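Local atomic coordinates of serine-pyruvate aminotransferase (AgxT) (Sulfolobus solfataricus, PDB entry 3ZRP), a protein that probably transfers the amino group of serine to pyruvate, and possibly that of alanine to glyoxylate, with pyridoxal 5'-phosphate as cofactor. Residues 44-49 against 263-268; 56-61 against 197-202; 165-170 against 181-186. All blocks are in the same frame, centred on the assembly; numbering follows the deposited sequence.

Interaction 1 (44-49 against 263-268); sequences LRYVMG and GIENRI
Tyr46 reaches Ile264 with its phenol. Its CG is anti to the backbone N (chi1 175°), which carries the ring across to the other helix. There Tyr46 OH accepts a hydrogen bond from Ile264 N at 3.0 Å, nearly straight at 165°. The methyl Ile264 CG2 approaches the ring obliquely, 3.6 Å from Tyr46 CZ, the phenol and the isoleucine running past one another, each toward the other's backbone. Water 1 lies at the ring edge, in plane, 2.7 Å from Tyr46 OH, and gives a weak bond to Glu265 OE1. A phenylalanine here would probably leave Ile264 N without its acceptor and water 1 without its firmer partner. The acceptor matters because Gly263 is the N-cap of helix 264-284, where first-turn amides lack a carbonyl one turn back; Gly263 also ends helix 246-262, so the phenol meets the joint between two helices. Val47 follows, its CG1 4.2 Å from Ile264 CD1, in looser apolar contact beside Phe256 and Ile259 of helix 246-262. The axes stay 11.3 Å apart, inclined at 51°, and are bridged by these side chains.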
# COMPACT_ATOMS: atom_id res chain seq x y z
N LEU A 44 -7.30 16.12 5.21
CA LEU A 44 -6.09 16.04 6.03
C LEU A 44 -5.75 17.38 6.66
O LEU A 44 -5.45 17.45 7.84
CB LEU A 44 -4.90 15.49 5.21
CG LEU A 44 -3.68 14.93 5.97
CD1 LEU A 44 -4.03 13.92 7.08
CD2 LEU A 44 -2.69 14.30 5.00
N ARG A 45 -5.80 18.46 5.87
CA ARG A 45 -5.55 19.80 6.42
C ARG A 45 -6.54 20.13 7.53
O ARG A 45 -6.17 20.69 8.57
CB ARG A 45 -5.63 20.88 5.33
CG ARG A 45 -4.47 20.89 4.35
CD ARG A 45 -4.33 22.28 3.73
NE ARG A 45 -3.49 22.28 2.52
CZ ARG A 45 -3.90 21.90 1.32
NH1 ARG A 45 -5.14 21.49 1.15
NH2 ARG A 45 -3.08 21.92 0.30
N TYR A 46 -7.80 19.78 7.29
CA TYR A 46 -8.88 20.03 8.25
C TYR A 46 -8.67 19.31 9.60
O TYR A 46 -8.72 19.95 10.65
CB TYR A 46 -10.24 19.69 7.59
CG TYR A 46 -11.42 19.80 8.53
CD1 TYR A 46 -11.91 21.06 8.93
CD2 TYR A 46 -12.04 18.67 9.03
CE1 TYR A 46 -12.97 21.16 9.82
CE2 TYR A 46 -13.10 18.75 9.92
CZ TYR A 46 -13.56 20.01 10.31
OH TYR A 46 -14.62 20.09 11.17
N VAL A 47 -8.40 18.00 9.58
CA VAL A 47 -8.24 17.26 10.83
C VAL A 47 -6.90 17.54 11.54
O VAL A 47 -6.78 17.35 12.77
CB VAL A 47 -8.46 15.72 10.66
CG1 VAL A 47 -9.84 15.42 10.07
CG2 VAL A 47 -7.35 15.09 9.81
N MET A 48 -5.91 17.97 10.79
CA MET A 48 -4.63 18.34 11.41
C MET A 48 -4.53 19.83 11.75
O MET A 48 -3.56 20.27 12.36
CB MET A 48 -3.48 17.89 10.55
CG MET A 48 -3.13 16.45 10.83
SD MET A 48 -2.00 15.85 9.60
CE MET A 48 -1.88 14.12 10.05
N GLY A 49 -5.54 20.61 11.37
CA GLY A 49 -5.58 22.04 11.67
C GLY A 49 -4.45 22.79 11.01
O GLY A 49 -3.50 23.19 11.68
N GLY A 263 -17.97 17.36 12.61
CA GLY A 263 -17.15 18.46 13.08
C GLY A 263 -16.02 17.93 13.93
O GLY A 263 -16.24 17.13 14.85
N ILE A 264 -14.80 18.36 13.63
CA ILE A 264 -13.61 17.85 14.32
C ILE A 264 -13.60 18.15 15.83
O ILE A 264 -13.24 17.29 16.63
CB ILE A 264 -12.28 18.31 13.62
CG1 ILE A 264 -11.05 17.57 14.22
CG2 ILE A 264 -12.16 19.85 13.64
CD1 ILE A 264 -11.11 16.01 14.05
N GLU A 265 -14.02 19.36 16.22
CA GLU A 265 -14.09 19.69 17.66
C GLU A 265 -15.07 18.75 18.39
O GLU A 265 -14.78 18.26 19.49
CB GLU A 265 -14.46 21.16 17.88
CG GLU A 265 -13.54 22.18 17.18
CD GLU A 265 -13.88 22.39 15.69
OE1 GLU A 265 -14.86 21.79 15.18
OE2 GLU A 265 -13.16 23.16 15.03
N ASN A 266 -16.22 18.49 17.77
CA ASN A 266 -17.21 17.59 18.34
C ASN A 266 -16.67 16.15 18.42
O ASN A 266 -16.91 15.44 19.39
CB ASN A 266 -18.52 17.63 17.54
CG ASN A 266 -19.26 18.97 17.68
OD1 ASN A 266 -19.25 19.57 18.75
ND2 ASN A 266 -19.87 19.43 16.60
N ARG A 267 -15.91 15.76 17.41
CA ARG A 267 -15.31 14.43 17.34
C ARG A 267 -14.30 14.24 18.47
O ARG A 267 -14.28 13.19 19.14
CB ARG A 267 -14.66 14.22 15.98
CG ARG A 267 -14.16 12.84 15.71
CD ARG A 267 -13.66 12.78 14.27
NE ARG A 267 -13.19 11.44 13.93
CZ ARG A 267 -13.99 10.47 13.47
NH1 ARG A 267 -15.31 10.69 13.33
NH2 ARG A 267 -13.49 9.28 13.16
N ILE A 268 -13.48 15.27 18.70
CA ILE A 268 -12.50 15.25 19.78
C ILE A 268 -13.24 15.12 21.12
O ILE A 268 -12.91 14.25 21.93
CB ILE A 268 -11.60 16.52 19.74
CG1 ILE A 268 -10.62 16.45 18.56
CG2 ILE A 268 -10.81 16.70 21.04
CD1 ILE A 268 -10.05 17.82 18.16
O HOH W 1 -15.13 22.62 11.95

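Interaction 2 (56-61 against 197-202); sequences PLIIPG and LGLLLL
Ile59 pairs with Gly198 as a hydrogen-bonded antiparallel pair, and its side chain is the one to follow. CB rises opposite a residue that has no side chain. From there CG1 takes the place between the backbone N and the carbonyl carbon (chi1 62°), which leans it over the neighbouring strand, 3.8 Å from Gly198 O and 3.9 Å from Leu200 CD1. The extended tip, CD1, ends 3.9 Å from that same Leu200 CD1, the two chains crossing at a slant, while helices 63-69 and 223-234 cover this face of the sheet, Ser65, Ser69 and Trp226 touching Ile59. The backbones of Ile59 and Gly198 bond in both directions, Ile59 N to Gly198 O at 2.9 Å with an N-H...O angle of 173°. Leu57 and Leu200 repeat the reciprocal pair, Leu57 N lying 2.8 Å from Leu200 O. On the face holding Pro56, Ile58 and Leu199, which turns to helix 31-48, Ile58 CG1 lies 4.1 Å from Leu199 CG, side by side. All the touching residues are buried. Strand 55-60 thus borders strand 197-202, the antiparallel member of the seven-stranded mixed sheet (order 1-7-6-5-4-2-3) characteristic of the large domain of fold-type I PLP enzymes.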
# COMPACT_ATOMS: atom_id res chain seq x y z
N PRO A 56 -0.48 18.49 2.07
CA PRO A 56 -0.84 17.09 2.39
C PRO A 56 -0.31 16.10 1.34
O PRO A 56 -0.21 16.44 0.16
CB PRO A 56 -2.37 17.12 2.38
CG PRO A 56 -2.68 18.22 1.33
CD PRO A 56 -1.63 19.26 1.56
N LEU A 57 0.02 14.87 1.77
CA LEU A 57 0.31 13.79 0.83
C LEU A 57 -0.34 12.50 1.34
O LEU A 57 -0.37 12.24 2.55
CB LEU A 57 1.82 13.55 0.65
CG LEU A 57 2.72 14.65 0.06
CD1 LEU A 57 3.39 15.42 1.19
CD2 LEU A 57 3.75 14.14 -0.93
N ILE A 58 -0.86 11.71 0.41
CA ILE A 58 -1.45 10.42 0.73
C ILE A 58 -0.65 9.37 -0.06
O ILE A 58 -0.52 9.46 -1.27
CB ILE A 58 -2.95 10.43 0.41
CG1 ILE A 58 -3.66 11.44 1.34
CG2 ILE A 58 -3.56 9.02 0.49
CD1 ILE A 58 -5.13 11.74 0.93
N ILE A 59 -0.06 8.40 0.64
CA ILE A 59 0.85 7.45 -0.04
C ILE A 59 0.39 6.05 0.28
O ILE A 59 -0.36 5.87 1.24
CB ILE A 59 2.34 7.66 0.35
CG1 ILE A 59 2.56 7.43 1.86
CG2 ILE A 59 2.82 9.13 -0.01
CD1 ILE A 59 4.06 7.35 2.30
N PRO A 60 0.81 5.04 -0.53
CA PRO A 60 0.44 3.68 -0.14
C PRO A 60 1.13 3.19 1.12
O PRO A 60 2.23 3.63 1.45
CB PRO A 60 0.88 2.82 -1.35
CG PRO A 60 1.07 3.82 -2.48
CD PRO A 60 1.57 5.06 -1.78
N GLY A 61 0.47 2.24 1.78
CA GLY A 61 1.01 1.50 2.89
C GLY A 61 0.24 1.74 4.15
O GLY A 61 -0.86 1.19 4.36
N LEU A 197 -3.27 3.16 3.40
CA LEU A 197 -2.75 4.51 3.14
C LEU A 197 -2.00 5.08 4.33
O LEU A 197 -2.49 4.98 5.47
CB LEU A 197 -3.90 5.46 2.77
CG LEU A 197 -4.75 5.09 1.55
CD1 LEU A 197 -5.98 6.04 1.47
CD2 LEU A 197 -3.92 5.14 0.28
N GLY A 198 -0.84 5.67 4.07
CA GLY A 198 -0.16 6.53 5.04
C GLY A 198 -0.51 7.96 4.64
O GLY A 198 -0.76 8.20 3.47
N LEU A 199 -0.62 8.87 5.62
CA LEU A 199 -1.02 10.26 5.36
C LEU A 199 -0.07 11.24 6.02
O LEU A 199 0.29 11.07 7.17
CB LEU A 199 -2.45 10.52 5.86
CG LEU A 199 -3.63 9.90 5.12
CD1 LEU A 199 -3.75 8.47 5.49
CD2 LEU A 199 -4.91 10.64 5.50
N LEU A 200 0.35 12.28 5.29
CA LEU A 200 1.36 13.20 5.83
C LEU A 200 0.95 14.63 5.56
O LEU A 200 0.35 14.88 4.55
CB LEU A 200 2.75 12.92 5.20
CG LEU A 200 3.31 11.49 5.42
CD1 LEU A 200 3.09 10.60 4.15
CD2 LEU A 200 4.75 11.50 5.81
N LEU A 201 1.28 15.52 6.48
CA LEU A 201 1.10 16.99 6.29
C LEU A 201 2.44 17.65 6.54
O LEU A 201 3.02 17.51 7.61
CB LEU A 201 0.04 17.52 7.23
CG LEU A 201 -0.28 19.02 7.02
CD1 LEU A 201 -1.14 19.18 5.76
CD2 LEU A 201 -0.98 19.59 8.22
N LEU A 202 2.91 18.41 5.55
CA LEU A 202 4.25 18.96 5.56
C LEU A 202 4.20 20.49 5.66
O LEU A 202 3.38 21.14 5.00
CB LEU A 202 5.02 18.57 4.30
CG LEU A 202 5.91 17.31 4.37
CD1 LEU A 202 5.08 16.11 4.65
CD2 LEU A 202 6.68 17.12 3.09

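Interaction 3 (165-170 against 181-186); sequences VSSVGA and DVYLTA. With PLP (pyridoxal-5'-phosphate), chain C.
The ring of Tyr183 meets Val168 obliquely, CE1 lying 4.2 Å from Val168 CG2, while Ser167 OG stands at the ring's edge near its plane. The second flat group, the pyridine ring of PLP, has one face spread over Val165. CB, CG1 and CG2 of this valine stand at nearly equal height over the ring: Val165 CB is 3.6 Å from PLP C2, Val165 CG1 is 3.6 Å from PLP C4, and CG2 sits near C6. The opposite face is turned away from both segments. Beside the phenolic oxygen, and off the ring plane on the side of Val165, Ser166 OG lies 3.2 Å from PLP O3; its hydrogen bond is to Thr138 OG1.

Strand 182-186 backs the valine. Val165 CG2 rests 3.8 Å from Leu184 CD1, and CG1 touches the methyl of Ala186. Leu184 points its CB away, but with CG between the backbone N and the carbonyl carbon (chi1 63°) its tip returns to the valine. Ala186 N is buried here with no partner in the model.

On the side of Val165 away from the cofactor, Val168 CB meets Thr185 CB at 3.8 Å, the two side chains set at a slant. The hydroxyl of Thr185 is hydrogen-bonded to Gly164 O, and it also lies beside water 2. This water donates to Val165 O at 2.7 Å and to Val168 O at 2.6 Å, linking two carbonyls three residues apart in a loop without regular secondary structure. Val165 N is held in turn by Asp163 OD1, another residue of the cofactor pocket. The loop sits against the end of strand 182-186, beside Gln188 and Lys189 of the same pocket: this is the PLP site of a class-V aminotransferase, with Val165, in the loop that follows strand 157-163, lying against one face of the cofactor ring.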
# COMPACT_ATOMS: atom_id res chain seq x y z
N VAL A 165 -0.46 8.46 14.20
CA VAL A 165 -1.23 7.33 13.72
C VAL A 165 -2.44 7.00 14.65
O VAL A 165 -3.54 6.74 14.15
CB VAL A 165 -0.34 6.08 13.51
CG1 VAL A 165 -1.17 4.85 13.12
CG2 VAL A 165 0.68 6.34 12.38
N SER A 166 -2.24 7.03 15.98
CA SER A 166 -3.32 6.80 16.93
C SER A 166 -3.84 8.07 17.63
O SER A 166 -4.46 8.02 18.71
CB SER A 166 -2.89 5.78 17.98
OG SER A 166 -2.78 4.52 17.38
N SER A 167 -3.60 9.22 17.01
CA SER A 167 -4.14 10.46 17.58
C SER A 167 -5.02 11.33 16.63
O SER A 167 -6.04 11.91 17.07
CB SER A 167 -3.02 11.32 18.18
OG SER A 167 -2.28 11.90 17.12
N VAL A 168 -4.62 11.43 15.36
CA VAL A 168 -5.31 12.27 14.40
C VAL A 168 -6.75 11.77 14.20
O VAL A 168 -6.98 10.57 13.98
CB VAL A 168 -4.56 12.40 13.03
CG1 VAL A 168 -5.34 13.27 12.02
CG2 VAL A 168 -3.15 12.91 13.25
N GLY A 169 -7.70 12.68 14.31
CA GLY A 169 -9.12 12.38 14.21
C GLY A 169 -9.75 12.11 15.57
O GLY A 169 -10.95 11.84 15.64
N ALA A 170 -8.95 12.16 16.64
CA ALA A 170 -9.48 11.86 17.98
C ALA A 170 -8.96 12.79 19.08
O ALA A 170 -9.71 13.14 20.00
CB ALA A 170 -9.18 10.40 18.34
N ASP A 181 6.66 20.07 11.43
CA ASP A 181 7.11 19.98 10.04
C ASP A 181 6.54 18.81 9.26
O ASP A 181 6.31 18.94 8.04
CB ASP A 181 8.62 20.03 9.98
CG ASP A 181 9.15 21.34 10.52
OD1 ASP A 181 8.84 22.38 9.89
OD2 ASP A 181 9.78 21.32 11.60
N VAL A 182 6.36 17.68 9.95
CA VAL A 182 5.62 16.52 9.42
C VAL A 182 4.70 15.98 10.50
O VAL A 182 5.15 15.59 11.56
CB VAL A 182 6.55 15.33 9.00
CG1 VAL A 182 5.70 14.19 8.40
CG2 VAL A 182 7.64 15.78 7.98
N TYR A 183 3.41 15.96 10.22
CA TYR A 183 2.45 15.32 11.12
C TYR A 183 1.89 14.18 10.28
O TYR A 183 1.51 14.40 9.14
CB TYR A 183 1.34 16.32 11.56
CG TYR A 183 0.99 16.20 13.02
CD1 TYR A 183 0.45 15.01 13.52
CD2 TYR A 183 1.23 17.26 13.91
CE1 TYR A 183 0.14 14.87 14.88
CE2 TYR A 183 0.91 17.14 15.27
CZ TYR A 183 0.38 15.93 15.75
OH TYR A 183 0.08 15.75 17.08
N LEU A 184 1.92 12.95 10.79
CA LEU A 184 1.53 11.85 9.94
C LEU A 184 0.52 10.94 10.65
O LEU A 184 0.43 10.94 11.90
CB LEU A 184 2.76 11.06 9.43
CG LEU A 184 3.61 10.37 10.50
CD1 LEU A 184 3.02 8.98 10.86
CD2 LEU A 184 5.08 10.23 10.07
N THR A 185 -0.26 10.22 9.86
CA THR A 185 -1.22 9.27 10.38
C THR A 185 -1.45 8.12 9.37
O THR A 185 -0.68 7.98 8.38
CB THR A 185 -2.54 9.99 10.86
OG1 THR A 185 -3.34 9.06 11.59
CG2 THR A 185 -3.37 10.55 9.70
N ALA A 186 -2.44 7.29 9.63
CA ALA A 186 -2.80 6.19 8.73
C ALA A 186 -4.30 6.24 8.47
O ALA A 186 -5.02 6.92 9.20
CB ALA A 186 -2.41 4.82 9.35
N1 PLP C . 2.53 4.33 14.98
C2 PLP C . 1.53 4.06 15.88
C2A PLP C . 1.39 4.95 17.09
C3 PLP C . 0.64 2.99 15.67
O3 PLP C . -0.28 2.79 16.47
C4 PLP C . 0.76 2.18 14.54
C4A PLP C . -0.25 1.04 14.32
C5 PLP C . 1.82 2.47 13.65
C6 PLP C . 2.68 3.56 13.86
C5A PLP C . 2.07 1.67 12.40
O4P PLP C . 1.05 1.81 11.41
P PLP C . 0.82 0.74 10.25
O1P PLP C . -0.33 1.35 9.51
O2P PLP C . 0.48 -0.50 11.01
O3P PLP C . 2.13 0.72 9.53
O HOH W 2 -5.73 8.32 13.70

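Overall arrangement
Interactions 2 and 3 are wholly buried and share one sheet: strands 197-202 and 182-186 are neighbours, with Leu199 O and Thr185 N 2.9 Å apart in a probable hydrogen bond. Interaction 1 is only partly buried and joins two helices outside that sheet. Its chemistry differs accordingly, with one phenol-to-amide bond and a water beside the exposed Glu265, regular backbone pairing in interaction 2, and apolar packing beneath one face of the cofactor with a bridging water in interaction 3. Helix 31-48 links all three: Leu44 reaches Leu199 and Leu200, Met48 packs on Leu201, Tyr183 and Val168, and Val47 also meets Val168. The centres of interactions 2 and 3 lie about 10 Å apart.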